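PDB 3KE6: protein Rv1364c/MT1410 from Mycobacterium tuberculosis, which probably acts as a PP2C-type serine phosphatase joined to an anti-sigma-factor kinase domain, taking part in the regulation of a sigma factor. Local coordinates for residues Pro144-Val147 against Ala153-Val156; Leu184-Gly189 against Ala203-Leu208. All blocks are in the same frame, centred on the assembly; numbering follows the deposited sequence.

Interaction 1: Pro144-Val147 against Ala153-Val156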
loop_
_atom_site.group_PDB
_atom_site.type_symbol
_atom_site.label_atom_id
_atom_site.label_comp_id
_atom_site.label_asym_id
_atom_site.label_seq_id
_atom_site.Cartn_x
_atom_site.Cartn_y
_atom_site.Cartn_z
ATOM N N PRO A 144 1.517 -17.354 2.973
ATOM C CA PRO A 144 2.535 -16.310 2.904
ATOM C C PRO A 144 3.936 -16.740 3.283
ATOM O O PRO A 144 4.111 -17.595 4.144
ATOM C CB PRO A 144 2.045 -15.299 3.931
ATOM C CG PRO A 144 0.578 -15.458 3.924
ATOM C CD PRO A 144 0.352 -16.909 3.761
ATOM N N LEU A 145 4.924 -16.130 2.628
ATOM C CA LEU A 145 6.330 -16.262 3.010
ATOM C C LEU A 145 6.598 -15.161 4.010
ATOM O O LEU A 145 6.123 -14.039 3.828
ATOM C CB LEU A 145 7.241 -16.077 1.787
ATOM C CG LEU A 145 8.684 -16.625 1.862
ATOM C CD1 LEU A 145 9.431 -16.452 0.527
ATOM C CD2 LEU A 145 9.466 -15.973 2.993
ATOM N N LEU A 146 7.331 -15.470 5.071
ATOM C CA LEU A 146 7.823 -14.444 6.003
ATOM C C LEU A 146 9.334 -14.351 5.858
ATOM O O LEU A 146 10.030 -15.327 6.037
ATOM C CB LEU A 146 7.457 -14.804 7.450
ATOM C CG LEU A 146 8.163 -14.084 8.611
ATOM C CD1 LEU A 146 7.410 -12.850 9.028
ATOM C CD2 LEU A 146 8.302 -15.000 9.801
ATOM N N VAL A 147 9.823 -13.173 5.505
ATOM C CA VAL A 147 11.250 -12.886 5.514
ATOM C C VAL A 147 11.508 -11.996 6.713
ATOM O O VAL A 147 10.962 -10.873 6.794
ATOM C CB VAL A 147 11.693 -12.151 4.240
ATOM C CG1 VAL A 147 13.186 -11.898 4.282
ATOM C CG2 VAL A 147 11.292 -12.945 3.000
ATOM N N ALA A 153 13.902 -16.654 5.656
ATOM C CA ALA A 153 12.596 -16.848 5.063
ATOM C C ALA A 153 12.030 -18.111 5.679
ATOM O O ALA A 153 12.772 -18.925 6.199
ATOM C CB ALA A 153 12.702 -16.975 3.557
ATOM N N ARG A 154 10.716 -18.234 5.666
ATOM C CA ARG A 154 10.021 -19.457 6.031
ATOM C C ARG A 154 8.568 -19.177 5.777
ATOM O O ARG A 154 8.119 -18.046 5.936
ATOM C CB ARG A 154 10.218 -19.847 7.499
ATOM C CG ARG A 154 9.436 -19.019 8.491
ATOM C CD ARG A 154 9.934 -19.206 9.919
ATOM N NE ARG A 154 9.127 -18.406 10.843
ATOM C CZ ARG A 154 7.946 -18.783 11.343
ATOM N NH1 ARG A 154 7.409 -19.971 11.040
ATOM N NH2 ARG A 154 7.293 -17.965 12.163
ATOM N N TYR A 155 7.835 -20.197 5.378
ATOM C CA TYR A 155 6.420 -20.052 5.157
ATOM C C TYR A 155 5.706 -20.035 6.488
ATOM O O TYR A 155 6.059 -20.775 7.397
ATOM C CB TYR A 155 5.911 -21.192 4.264
ATOM C CG TYR A 155 6.421 -21.036 2.857
ATOM C CD1 TYR A 155 7.509 -21.773 2.395
ATOM C CD2 TYR A 155 5.847 -20.092 1.997
ATOM C CE1 TYR A 155 7.991 -21.597 1.107
ATOM C CE2 TYR A 155 6.315 -19.911 0.715
ATOM C CZ TYR A 155 7.386 -20.656 0.271
ATOM O OH TYR A 155 7.837 -20.451 -1.012
ATOM N N VAL A 156 4.716 -19.163 6.608
ATOM C CA VAL A 156 3.799 -19.199 7.738
ATOM C C VAL A 156 2.924 -20.418 7.548
ATOM O O VAL A 156 2.806 -20.916 6.434
ATOM C CB VAL A 156 2.924 -17.925 7.822
ATOM C CG1 VAL A 156 3.776 -16.704 8.139
ATOM C CG2 VAL A 156 2.159 -17.713 6.546
#
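P144 and V156 meet just beyond the ends of the two hairpin strands. The backbone N of V156 donates to P144 O at 3.0 Å, while the valine's CG2 reaches the proline ring, 3.4 Å from CD. That branch stands between the backbone N and the carbonyl carbon of V156, which turns it to the pyrrolidine while CG1 extends to CB of L146. Two residues further along, L146 N donates to R154 O at 2.8 Å; the return bond from R154 N to L146 O is weak. L145 and Y155 form a non-hydrogen-bonded pair whose side chains share one face of the sheet. CG of L145 lies over one face of the Y155 ring, its CB is 4.1 Å from CE2 of that ring, and P144 O sits at the ring's edge. With CG anti to the backbone N (chi1 -160°), L145 turns its CD2 branch, not the extended CD1, to CB of A153. The opposite face of the sheet holds L146 and R154, which run alongside each other in the same direction: CD2 of the leucine is 3.7 Å from NE of R154 and meets the guanidinium obliquely. In the next shell, E175 forms a salt bridge with R154 NH2, and T202 O accepts a hydrogen bond from Y155 OH. F205 of helix 198-212 packs on L145 and Y155. This is an antiparallel beta hairpin, with strand 145-147 continuing the pairing to strand 182-186 in a sheet of the PP2C-like SpoIIE domain.

Interaction 2: Leu184-Gly189 against Ala203-Leu208; sequences LFYTDG and AEFADL. With MN (manganese (II) ion), chain F.
The ring of F205 turns its edge to one face of Y186, in a T-shaped stack with centroids 5.3 Å apart and planes at 80°. CE2 of F205 makes the approach, lying 3.7 Å above the tyrosine plane and displaced from the ring centre, over CG and CD2. L184 O lies in plane at the edge of the Y186 ring. This is helix-on-sheet packing within the PP2C-like SpoIIE domain: helix 198-212 rests on strand 182-186, and this one phenylalanine spans the gap. Its CG is anti to the backbone N (chi1 174°), which sends the ring from the helix toward the strand. L184, two residues before Y186, points the same way and brings CD2 to 3.9 Å from CE1 of F205, at an oblique angle to that ring. T235 and L239 of helix 227-241 cover F205 further. No hydrogen bond joins the two segments; Y186 OH bonds instead to P143 O, anchoring the far end of the ring that F205 meets.

Past the strand, D188, together with D71 and D247, binds a manganese ion. OD1 of D188 is 2.2 Å from the metal, while its OD2 accepts a 2.5 Å hydrogen bond from water 1, itself a ligand of the metal.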
loop_
_atom_site.group_PDB
_atom_site.type_symbol
_atom_site.label_atom_id
_atom_site.label_comp_id
_atom_site.label_asym_id
_atom_site.label_seq_id
_atom_site.Cartn_x
_atom_site.Cartn_y
_atom_site.Cartn_z
ATOM N N LEU A 184 5.149 -11.860 2.458
ATOM C CA LEU A 184 4.889 -11.890 1.016
ATOM C C LEU A 184 3.646 -12.713 0.644
ATOM O O LEU A 184 3.654 -13.931 0.663
ATOM C CB LEU A 184 6.121 -12.425 0.274
ATOM C CG LEU A 184 7.357 -11.511 0.160
ATOM C CD1 LEU A 184 7.964 -11.122 1.516
ATOM C CD2 LEU A 184 8.432 -12.155 -0.697
ATOM N N PHE A 185 2.576 -12.019 0.309
ATOM C CA PHE A 185 1.390 -12.625 -0.278
ATOM C C PHE A 185 1.666 -12.842 -1.768
ATOM O O PHE A 185 2.203 -11.950 -2.437
ATOM C CB PHE A 185 0.178 -11.678 -0.114
ATOM C CG PHE A 185 -0.449 -11.690 1.270
ATOM C CD1 PHE A 185 -1.829 -11.750 1.419
ATOM C CD2 PHE A 185 0.331 -11.645 2.417
ATOM C CE1 PHE A 185 -2.413 -11.771 2.687
ATOM C CE2 PHE A 185 -0.248 -11.681 3.678
ATOM C CZ PHE A 185 -1.623 -11.745 3.812
ATOM N N TYR A 186 1.265 -13.991 -2.298
ATOM C CA TYR A 186 1.499 -14.325 -3.714
ATOM C C TYR A 186 0.408 -15.276 -4.228
ATOM O O TYR A 186 -0.300 -15.901 -3.436
ATOM C CB TYR A 186 2.867 -15.010 -3.873
ATOM C CG TYR A 186 2.902 -16.251 -3.057
ATOM C CD1 TYR A 186 2.566 -17.473 -3.600
ATOM C CD2 TYR A 186 3.163 -16.184 -1.707
ATOM C CE1 TYR A 186 2.548 -18.618 -2.817
ATOM C CE2 TYR A 186 3.159 -17.313 -0.916
ATOM C CZ TYR A 186 2.845 -18.527 -1.477
ATOM O OH TYR A 186 2.823 -19.640 -0.691
ATOM N N THR A 187 0.303 -15.411 -5.546
ATOM C CA THR A 187 -0.601 -16.382 -6.137
ATOM C C THR A 187 0.199 -17.579 -6.616
ATOM O O THR A 187 1.423 -17.500 -6.748
ATOM C CB THR A 187 -1.429 -15.803 -7.305
ATOM O OG1 THR A 187 -0.584 -15.051 -8.186
ATOM C CG2 THR A 187 -2.546 -14.929 -6.769
ATOM N N ASP A 188 -0.510 -18.676 -6.888
ATOM C CA ASP A 188 0.101 -19.945 -7.261
ATOM C C ASP A 188 0.910 -19.863 -8.553
ATOM O O ASP A 188 1.758 -20.724 -8.828
ATOM C CB ASP A 188 -0.958 -21.078 -7.329
ATOM C CG ASP A 188 -2.066 -20.834 -8.370
ATOM O OD1 ASP A 188 -1.999 -19.871 -9.167
ATOM O OD2 ASP A 188 -3.035 -21.623 -8.379
ATOM N N GLY A 189 0.653 -18.827 -9.341
ATOM C CA GLY A 189 1.425 -18.591 -10.552
ATOM C C GLY A 189 2.898 -18.401 -10.266
ATOM O O GLY A 189 3.739 -18.718 -11.099
ATOM N N ALA A 203 10.556 -24.068 -2.381
ATOM C CA ALA A 203 11.823 -23.878 -1.655
ATOM C C ALA A 203 12.776 -22.877 -2.330
ATOM O O ALA A 203 13.686 -22.369 -1.678
ATOM C CB ALA A 203 12.521 -25.209 -1.450
ATOM N N GLU A 204 12.571 -22.597 -3.617
ATOM C CA GLU A 204 13.440 -21.680 -4.353
ATOM C C GLU A 204 13.021 -20.240 -4.097
ATOM O O GLU A 204 13.857 -19.345 -3.939
ATOM C CB GLU A 204 13.389 -21.978 -5.854
ATOM C CG GLU A 204 14.503 -21.290 -6.642
ATOM C CD GLU A 204 14.382 -21.472 -8.148
ATOM O OE1 GLU A 204 13.944 -22.574 -8.593
ATOM O OE2 GLU A 204 14.740 -20.509 -8.877
ATOM N N PHE A 205 11.714 -20.026 -4.084
ATOM C CA PHE A 205 11.131 -18.752 -3.725
ATOM C C PHE A 205 11.623 -18.350 -2.328
ATOM O O PHE A 205 12.155 -17.260 -2.156
ATOM C CB PHE A 205 9.596 -18.878 -3.825
ATOM C CG PHE A 205 8.817 -17.674 -3.351
ATOM C CD1 PHE A 205 9.353 -16.388 -3.384
ATOM C CD2 PHE A 205 7.517 -17.841 -2.896
ATOM C CE1 PHE A 205 8.610 -15.294 -2.936
ATOM C CE2 PHE A 205 6.761 -16.759 -2.456
ATOM C CZ PHE A 205 7.304 -15.485 -2.479
ATOM N N ALA A 206 11.483 -19.238 -1.349
ATOM C CA ALA A 206 11.951 -18.965 0.022
ATOM C C ALA A 206 13.441 -18.605 0.089
ATOM O O ALA A 206 13.796 -17.572 0.641
ATOM C CB ALA A 206 11.658 -20.155 0.937
ATOM N N ASP A 207 14.297 -19.456 -0.476
ATOM C CA ASP A 207 15.756 -19.248 -0.434
ATOM C C ASP A 207 16.176 -17.944 -1.095
ATOM O O ASP A 207 17.081 -17.273 -0.617
ATOM C CB ASP A 207 16.518 -20.413 -1.112
ATOM C CG ASP A 207 16.410 -21.725 -0.341
ATOM O OD1 ASP A 207 15.496 -21.850 0.503
ATOM O OD2 ASP A 207 17.233 -22.645 -0.592
ATOM N N LEU A 208 15.529 -17.614 -2.207
ATOM C CA LEU A 208 15.858 -16.421 -2.985
ATOM C C LEU A 208 15.459 -15.157 -2.232
ATOM O O LEU A 208 16.219 -14.196 -2.164
ATOM C CB LEU A 208 15.146 -16.476 -4.339
ATOM C CG LEU A 208 15.524 -15.485 -5.441
ATOM C CD1 LEU A 208 17.041 -15.362 -5.615
ATOM C CD2 LEU A 208 14.857 -15.932 -6.751
HETATM MN MN MN F . -3.773 -19.505 -10.445
HETATM O O HOH W 1 -4.302 -21.645 -10.515
HETATM O O HOH W 2 -4.995 -19.170 -12.261
HETATM O O HOH W 3 -2.833 -17.518 -10.726
#

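Overall arrangement
From the N terminus, interaction 1 comes first and closes a five-residue loop between strands 145-147 and 153-155. Interaction 2 follows it in series, after strand 173-176; 13 residues separate its segments, five of them already in helix 198-212, and the metal ligand D188 lies near the end of the first segment. The two loops neither nest nor cross. Their centres are about 9 Å apart. Strand 145-147 lies between its hairpin partner and strand 182-186, and a probable hydrogen bond from L184 N to L145 O links the contacts. The helix then packs across both, A206 meeting A153 and L145, so that hairpin, strand 182-186 and helix pack together, with D188 just after that strand.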